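Local coordinates for D-galactonate dehydratase family member SEN1436 (PDB 3TW9), which dehydrates D-gluconate to 2-dehydro-3-deoxy-D-gluconate with low activity in vitro, using one magnesium ion per subunit, and is a homotetrameric member of the mandelate racemase/muconate lactonizing enzyme family, at residues S356-L368 against Y399-D411. Residues are numbered along the deposited sequence; the frame is centred on the assembly and turned at random.
Sequences SPVGVCANMHLDL and YAYLNDKPGLGID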
ATOM      1  N   SER C 356      23.868   0.082  -4.761  1.00 21.71           N
ATOM      2  CA  SER C 356      24.284   0.812  -5.956  1.00 23.74           C
ATOM      3  C   SER C 356      23.647   2.198  -5.965  1.00 25.71           C
ATOM      4  O   SER C 356      22.634   2.437  -5.288  1.00 20.51           O
ATOM      5  CB  SER C 356      23.944   0.026  -7.227  1.00 23.18           C
ATOM      6  OG  SER C 356      22.576   0.151  -7.584  1.00 21.32           O
ATOM      7  N   PRO C 357      24.225   3.135  -6.737  1.00 27.67           N
ATOM      8  CA  PRO C 357      23.500   4.395  -6.899  1.00 21.21           C
ATOM      9  C   PRO C 357      22.060   4.242  -7.426  1.00 23.84           C
ATOM     10  O   PRO C 357      21.203   5.101  -7.153  1.00 21.43           O
ATOM     11  CB  PRO C 357      24.391   5.168  -7.881  1.00 19.11           C
ATOM     12  CG  PRO C 357      25.795   4.710  -7.451  1.00 21.32           C
ATOM     13  CD  PRO C 357      25.593   3.210  -7.306  1.00 22.20           C
ATOM     14  N   VAL C 358      21.789   3.155  -8.155  1.00 22.43           N
ATOM     15  CA  VAL C 358      20.434   2.858  -8.606  1.00 18.65           C
ATOM     16  C   VAL C 358      19.533   2.572  -7.375  1.00 20.05           C
ATOM     17  O   VAL C 358      18.456   3.123  -7.261  1.00 18.84           O
ATOM     18  CB  VAL C 358      20.400   1.645  -9.571  1.00 19.09           C
ATOM     19  CG1 VAL C 358      18.961   1.318 -10.016  1.00 18.96           C
ATOM     20  CG2 VAL C 358      21.291   1.898 -10.820  1.00 24.65           C
ATOM     21  N   GLY C 359      19.995   1.714  -6.471  1.00 19.66           N
ATOM     22  CA  GLY C 359      19.300   1.505  -5.173  1.00 21.62           C
ATOM     23  C   GLY C 359      19.177   2.789  -4.347  1.00 23.59           C
ATOM     24  O   GLY C 359      18.174   3.006  -3.667  1.00 20.44           O
ATOM     25  N   VAL C 360      20.211   3.630  -4.379  1.00 22.66           N
ATOM     26  CA  VAL C 360      20.162   4.939  -3.667  1.00 20.90           C
ATOM     27  C   VAL C 360      18.982   5.767  -4.191  1.00 17.03           C
ATOM     28  O   VAL C 360      18.169   6.289  -3.421  1.00 19.45           O
ATOM     29  CB  VAL C 360      21.526   5.687  -3.763  1.00 17.32           C
ATOM     30  CG1 VAL C 360      21.407   7.142  -3.252  1.00 17.47           C
ATOM     31  CG2 VAL C 360      22.561   4.939  -2.940  1.00 19.61           C
ATOM     32  N   CYS C 361      18.863   5.840  -5.512  1.00 21.34           N
ATOM     33  CA  CYS C 361      17.745   6.545  -6.145  1.00 26.91           C
ATOM     34  C   CYS C 361      16.400   5.876  -5.856  1.00 30.30           C
ATOM     35  O   CYS C 361      15.441   6.565  -5.590  1.00 19.75           O
ATOM     36  CB  CYS C 361      17.951   6.700  -7.647  1.00 27.22           C
ATOM     37  SG  CYS C 361      19.337   7.811  -8.068  1.00 26.02           S
ATOM     38  N   ALA C 362      16.341   4.546  -5.878  1.00 20.33           N
ATOM     39  CA  ALA C 362      15.096   3.841  -5.553  1.00 21.86           C
ATOM     40  C   ALA C 362      14.588   4.210  -4.154  1.00 19.16           C
ATOM     41  O   ALA C 362      13.406   4.558  -4.035  1.00 22.23           O
ATOM     42  CB  ALA C 362      15.283   2.342  -5.645  1.00 23.87           C
ATOM     43  N   ASN C 363      15.472   4.165  -3.141  1.00 17.56           N
ATOM     44  CA  ASN C 363      15.153   4.624  -1.748  1.00 13.99           C
ATOM     45  C   ASN C 363      14.523   5.990  -1.788  1.00 21.66           C
ATOM     46  O   ASN C 363      13.547   6.243  -1.118  1.00 16.25           O
ATOM     47  CB  ASN C 363      16.384   4.780  -0.848  1.00 16.79           C
ATOM     48  CG  ASN C 363      17.020   3.449  -0.397  1.00 22.78           C
ATOM     49  OD1 ASN C 363      16.522   2.345  -0.666  1.00 21.41           O
ATOM     50  ND2 ASN C 363      18.132   3.569   0.308  1.00 18.32           N
ATOM     51  N   MET C 364      15.114   6.894  -2.570  1.00 25.01           N
ATOM     52  CA  MET C 364      14.712   8.293  -2.518  1.00 23.03           C
ATOM     53  C   MET C 364      13.413   8.577  -3.257  1.00 19.16           C
ATOM     54  O   MET C 364      12.649   9.429  -2.837  1.00 20.73           O
ATOM     55  CB  MET C 364      15.873   9.191  -2.975  1.00 21.82           C
ATOM     56  CG  MET C 364      17.004   9.209  -1.951  1.00 18.57           C
ATOM     57  SD  MET C 364      18.396  10.196  -2.548  1.00 23.80           S
ATOM     58  CE  MET C 364      19.504  10.068  -1.138  1.00 22.42           C
ATOM     59  N   HIS C 365      13.146   7.855  -4.345  1.00 18.02           N
ATOM     60  CA  HIS C 365      11.824   7.914  -4.998  1.00 19.25           C
ATOM     61  C   HIS C 365      10.695   7.414  -4.100  1.00 22.79           C
ATOM     62  O   HIS C 365       9.605   7.986  -4.079  1.00 22.27           O
ATOM     63  CB  HIS C 365      11.805   7.153  -6.327  1.00 23.05           C
ATOM     64  CG  HIS C 365      12.494   7.884  -7.436  1.00 23.73           C
ATOM     65  ND1 HIS C 365      11.821   8.668  -8.341  1.00 18.75           N
ATOM     66  CD2 HIS C 365      13.806   7.985  -7.763  1.00 31.43           C
ATOM     67  CE1 HIS C 365      12.678   9.211  -9.185  1.00 22.89           C
ATOM     68  NE2 HIS C 365      13.892   8.819  -8.851  1.00 27.79           N
ATOM     69  N   LEU C 366      10.966   6.339  -3.367  1.00 17.53           N
ATOM     70  CA  LEU C 366      10.047   5.933  -2.299  1.00 20.93           C
ATOM     71  C   LEU C 366       9.915   7.055  -1.260  1.00 18.92           C
ATOM     72  O   LEU C 366       8.798   7.441  -0.910  1.00 20.96           O
ATOM     73  CB  LEU C 366      10.547   4.642  -1.659  1.00 17.61           C
ATOM     74  CG  LEU C 366      10.440   3.393  -2.549  1.00 18.83           C
ATOM     75  CD1 LEU C 366      11.317   2.317  -1.987  1.00 17.35           C
ATOM     76  CD2 LEU C 366       9.003   2.879  -2.683  1.00 21.45           C
ATOM     77  N   ASP C 367      11.044   7.588  -0.795  1.00 20.86           N
ATOM     78  CA  ASP C 367      11.069   8.606   0.259  1.00 13.93           C
ATOM     79  C   ASP C 367      10.205   9.817  -0.131  1.00 20.65           C
ATOM     80  O   ASP C 367       9.451  10.327   0.681  1.00 21.84           O
ATOM     81  CB  ASP C 367      12.494   9.131   0.440  1.00 23.11           C
ATOM     82  CG  ASP C 367      13.396   8.163   1.133  1.00 17.88           C
ATOM     83  OD1 ASP C 367      12.908   7.266   1.886  1.00 21.41           O
ATOM     84  OD2 ASP C 367      14.619   8.310   0.954  1.00 20.94           O
ATOM     85  N   LEU C 368      10.351  10.287  -1.372  1.00 20.57           N
ATOM     86  CA  LEU C 368       9.648  11.498  -1.823  1.00 20.49           C
ATOM     87  C   LEU C 368       8.144  11.291  -1.937  1.00 25.10           C
ATOM     88  O   LEU C 368       7.363  12.246  -1.786  1.00 22.41           O
ATOM     89  CB  LEU C 368      10.242  11.997  -3.160  1.00 20.57           C
ATOM     90  CG  LEU C 368      10.427  13.480  -3.469  1.00 40.38           C
ATOM     91  CD1 LEU C 368      11.089  14.288  -2.338  1.00 34.91           C
ATOM     92  CD2 LEU C 368      11.220  13.622  -4.765  1.00 37.17           C
ATOM     93  N   TYR C 399      20.175  17.714   2.995  1.00 24.14           N
ATOM     94  CA  TYR C 399      19.030  17.275   2.192  1.00 20.54           C
ATOM     95  C   TYR C 399      19.480  16.705   0.884  1.00 24.24           C
ATOM     96  O   TYR C 399      20.433  17.199   0.283  1.00 25.28           O
ATOM     97  CB  TYR C 399      18.021  18.425   1.911  1.00 18.65           C
ATOM     98  CG  TYR C 399      17.188  18.855   3.089  1.00 19.42           C
ATOM     99  CD1 TYR C 399      16.019  18.178   3.429  1.00 24.68           C
ATOM    100  CD2 TYR C 399      17.580  19.941   3.890  1.00 20.62           C
ATOM    101  CE1 TYR C 399      15.243  18.576   4.538  1.00 20.99           C
ATOM    102  CE2 TYR C 399      16.817  20.343   4.989  1.00 27.29           C
ATOM    103  CZ  TYR C 399      15.644  19.647   5.300  1.00 24.39           C
ATOM    104  OH  TYR C 399      14.877  20.005   6.363  1.00 27.69           O
ATOM    105  N   ALA C 400      18.775  15.673   0.419  1.00 24.40           N
ATOM    106  CA  ALA C 400      18.981  15.167  -0.925  1.00 26.97           C
ATOM    107  C   ALA C 400      17.896  15.672  -1.868  1.00 25.87           C
ATOM    108  O   ALA C 400      16.699  15.723  -1.513  1.00 26.84           O
ATOM    109  CB  ALA C 400      19.034  13.642  -0.946  1.00 27.45           C
ATOM    110  N   TYR C 401      18.329  16.021  -3.081  1.00 25.22           N
ATOM    111  CA  TYR C 401      17.427  16.523  -4.122  1.00 27.38           C
ATOM    112  C   TYR C 401      17.576  15.649  -5.361  1.00 33.87           C
ATOM    113  O   TYR C 401      18.635  15.630  -5.999  1.00 30.24           O
ATOM    114  CB  TYR C 401      17.693  18.019  -4.447  1.00 26.21           C
ATOM    115  CG  TYR C 401      17.600  18.935  -3.246  1.00 24.80           C
ATOM    116  CD1 TYR C 401      16.388  19.512  -2.883  1.00 24.90           C
ATOM    117  CD2 TYR C 401      18.722  19.201  -2.449  1.00 31.33           C
ATOM    118  CE1 TYR C 401      16.283  20.330  -1.763  1.00 28.20           C
ATOM    119  CE2 TYR C 401      18.629  20.018  -1.336  1.00 25.45           C
ATOM    120  CZ  TYR C 401      17.408  20.583  -0.999  1.00 23.34           C
ATOM    121  OH  TYR C 401      17.304  21.385   0.106  1.00 27.44           O
ATOM    122  N   LEU C 402      16.528  14.892  -5.673  1.00 30.41           N
ATOM    123  CA  LEU C 402      16.519  14.066  -6.866  1.00 36.60           C
ATOM    124  C   LEU C 402      16.385  14.944  -8.096  1.00 35.63           C
ATOM    125  O   LEU C 402      15.639  15.923  -8.065  1.00 31.22           O
ATOM    126  CB  LEU C 402      15.324  13.108  -6.840  1.00 32.53           C
ATOM    127  CG  LEU C 402      15.377  11.876  -5.942  1.00 33.40           C
ATOM    128  CD1 LEU C 402      14.034  11.138  -6.047  1.00 31.05           C
ATOM    129  CD2 LEU C 402      16.536  10.947  -6.281  1.00 27.04           C
ATOM    130  N   ASN C 403      17.078  14.577  -9.180  1.00 32.80           N
ATOM    131  CA  ASN C 403      16.782  15.189 -10.481  1.00 35.59           C
ATOM    132  C   ASN C 403      15.369  14.799 -10.880  1.00 39.34           C
ATOM    133  O   ASN C 403      14.815  13.836 -10.329  1.00 34.74           O
ATOM    134  CB  ASN C 403      17.840  14.850 -11.556  1.00 32.23           C
ATOM    135  CG  ASN C 403      17.806  13.378 -12.016  1.00 30.00           C
ATOM    136  OD1 ASN C 403      16.780  12.879 -12.459  1.00 30.21           O
ATOM    137  ND2 ASN C 403      18.955  12.700 -11.938  1.00 26.74           N
ATOM    138  N   ASP C 404      14.775  15.536 -11.814  1.00 35.68           N
ATOM    139  CA  ASP C 404      13.402  15.240 -12.228  1.00 35.77           C
ATOM    140  C   ASP C 404      13.306  14.507 -13.571  1.00 33.22           C
ATOM    141  O   ASP C 404      12.288  14.578 -14.253  1.00 29.75           O
ATOM    142  CB  ASP C 404      12.505  16.497 -12.176  1.00 41.32           C
ATOM    143  CG  ASP C 404      12.924  17.587 -13.161  1.00 49.47           C
ATOM    144  OD1 ASP C 404      14.074  17.586 -13.657  1.00 58.18           O
ATOM    145  OD2 ASP C 404      12.081  18.463 -13.435  1.00 62.18           O
ATOM    146  N   LYS C 405      14.368  13.791 -13.938  1.00 29.45           N
ATOM    147  CA  LYS C 405      14.345  12.982 -15.157  1.00 22.25           C
ATOM    148  C   LYS C 405      13.378  11.780 -15.018  1.00 33.67           C
ATOM    149  O   LYS C 405      13.101  11.329 -13.890  1.00 30.81           O
ATOM    150  CB  LYS C 405      15.752  12.504 -15.507  1.00 33.42           C
ATOM    151  CG  LYS C 405      16.756  13.646 -15.778  1.00 41.64           C
ATOM    152  CD  LYS C 405      18.185  13.134 -15.823  1.00 52.74           C
ATOM    153  CE  LYS C 405      18.484  12.411 -17.134  1.00 66.60           C
ATOM    154  NZ  LYS C 405      19.816  11.750 -17.087  1.00 66.28           N
ATOM    155  N   PRO C 406      12.866  11.260 -16.154  1.00 31.03           N
ATOM    156  CA  PRO C 406      11.947  10.120 -16.095  1.00 33.21           C
ATOM    157  C   PRO C 406      12.585   8.865 -15.507  1.00 28.56           C
ATOM    158  O   PRO C 406      13.816   8.716 -15.529  1.00 29.84           O
ATOM    159  CB  PRO C 406      11.567   9.885 -17.565  1.00 31.07           C
ATOM    160  CG  PRO C 406      11.762  11.199 -18.218  1.00 31.58           C
ATOM    161  CD  PRO C 406      12.974  11.785 -17.535  1.00 37.76           C
ATOM    162  N   GLY C 407      11.744   7.974 -14.985  1.00 25.42           N
ATOM    163  CA  GLY C 407      12.237   6.749 -14.372  1.00 23.03           C
ATOM    164  C   GLY C 407      12.904   7.010 -13.029  1.00 20.65           C
ATOM    165  O   GLY C 407      12.465   7.860 -12.257  1.00 23.48           O
ATOM    166  N   LEU C 408      13.980   6.286 -12.760  1.00 23.69           N
ATOM    167  CA  LEU C 408      14.782   6.529 -11.561  1.00 23.73           C
ATOM    168  C   LEU C 408      15.778   7.689 -11.696  1.00 19.57           C
ATOM    169  O   LEU C 408      16.429   8.062 -10.711  1.00 25.57           O
ATOM    170  CB  LEU C 408      15.499   5.243 -11.100  1.00 23.49           C
ATOM    171  CG  LEU C 408      14.563   4.092 -10.658  1.00 27.99           C
ATOM    172  CD1 LEU C 408      15.315   2.757 -10.507  1.00 24.31           C
ATOM    173  CD2 LEU C 408      13.805   4.447  -9.369  1.00 28.94           C
ATOM    174  N   GLY C 409      15.889   8.248 -12.910  1.00 24.23           N
ATOM    175  CA  GLY C 409      16.820   9.372 -13.190  1.00 24.35           C
ATOM    176  C   GLY C 409      18.302   9.030 -13.081  1.00 26.77           C
ATOM    177  O   GLY C 409      19.153   9.882 -12.785  1.00 27.13           O
ATOM    178  N   ILE C 410      18.623   7.767 -13.312  1.00 24.16           N
ATOM    179  CA  ILE C 410      19.978   7.275 -13.113  1.00 22.43           C
ATOM    180  C   ILE C 410      20.348   6.477 -14.345  1.00 26.57           C
ATOM    181  O   ILE C 410      19.477   5.902 -14.998  1.00 26.74           O
ATOM    182  CB  ILE C 410      20.059   6.372 -11.816  1.00 24.06           C
ATOM    183  CG1 ILE C 410      21.504   6.090 -11.381  1.00 30.98           C
ATOM    184  CG2 ILE C 410      19.241   5.068 -11.984  1.00 18.59           C
ATOM    185  CD1 ILE C 410      22.193   7.269 -10.851  1.00 22.53           C
ATOM    186  N   ASP C 411      21.631   6.463 -14.683  1.00 25.10           N
ATOM    187  CA  ASP C 411      22.076   5.587 -15.745  1.00 28.10           C
ATOM    188  C   ASP C 411      23.338   4.871 -15.300  1.00 28.57           C
ATOM    189  O   ASP C 411      23.834   5.114 -14.206  1.00 30.13           O
ATOM    190  CB  ASP C 411      22.263   6.352 -17.065  1.00 29.30           C
ATOM    191  CG  ASP C 411      21.880   5.507 -18.292  1.00 30.49           C
ATOM    192  OD1 ASP C 411      22.026   4.265 -18.257  1.00 30.06           O
ATOM    193  OD2 ASP C 411      21.441   6.088 -19.302  1.00 46.93           O
TER
HETATM  194  O   HOH W   1      16.456  10.575  -9.693  1.00 30.94           O
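The imidazole of H365 makes the one direct hydrogen bond between helix 357-369 and the segment 399-411: NE2 donates to L408 O over 3.2 Å. The bond is bent. The N-H...O angle is 138°, and the donor stands 59° out of the carbonyl plane, away from the oxygen's lone pairs. A water joins the same pair, donating to L408 O at 2.7 Å and hydrogen-bonded also to H365 NE2. ND1, the other ring nitrogen, is hydrogen-bonded to the backbone N of Y136, so partners at both nitrogens restrain the ring's rotation.

Apolar contacts then clasp the imidazole. L402 CD1 sits over one face in a CH-pi contact, 3.6 Å from the ring centroid and 13° off the normal, whereas L408 CD2 approaches off-centre at 4.3 Å. L368 CD2 touches the same L402 methyl, and L402 CD2 lies 3.8 Å from M364 CB.

The helix follows H350 and D354, two substrate-binding residues, in the C-terminal, enolase-like barrel domain. Strand 399-401 pairs antiparallel with barrel strand 147-152, and the chain beyond it runs back antiparallel to the helix, the nearest CA pairs being V358-I410, C361-L408 and M364-L402.

Toward the helix start, V358 divides its branches: CG1 meets L408 CD1, and CG2 meets I410 CG2. C361 SG packs against I410 CD1 at 4.0 Å. At the strand end, the M364 side chain, extended beyond CG, carries CE to A400 CB, 3.6 Å away.

Polar bonds within 399-411 shape the returning chain. N403 ties K405, just before the type II' turn P406-G409, to that turn's last residue: OD1 accepts from K405 N in an Asx turn, and ND2 donates almost straight, in the carbonyl plane, to G409 O at 2.9 Å.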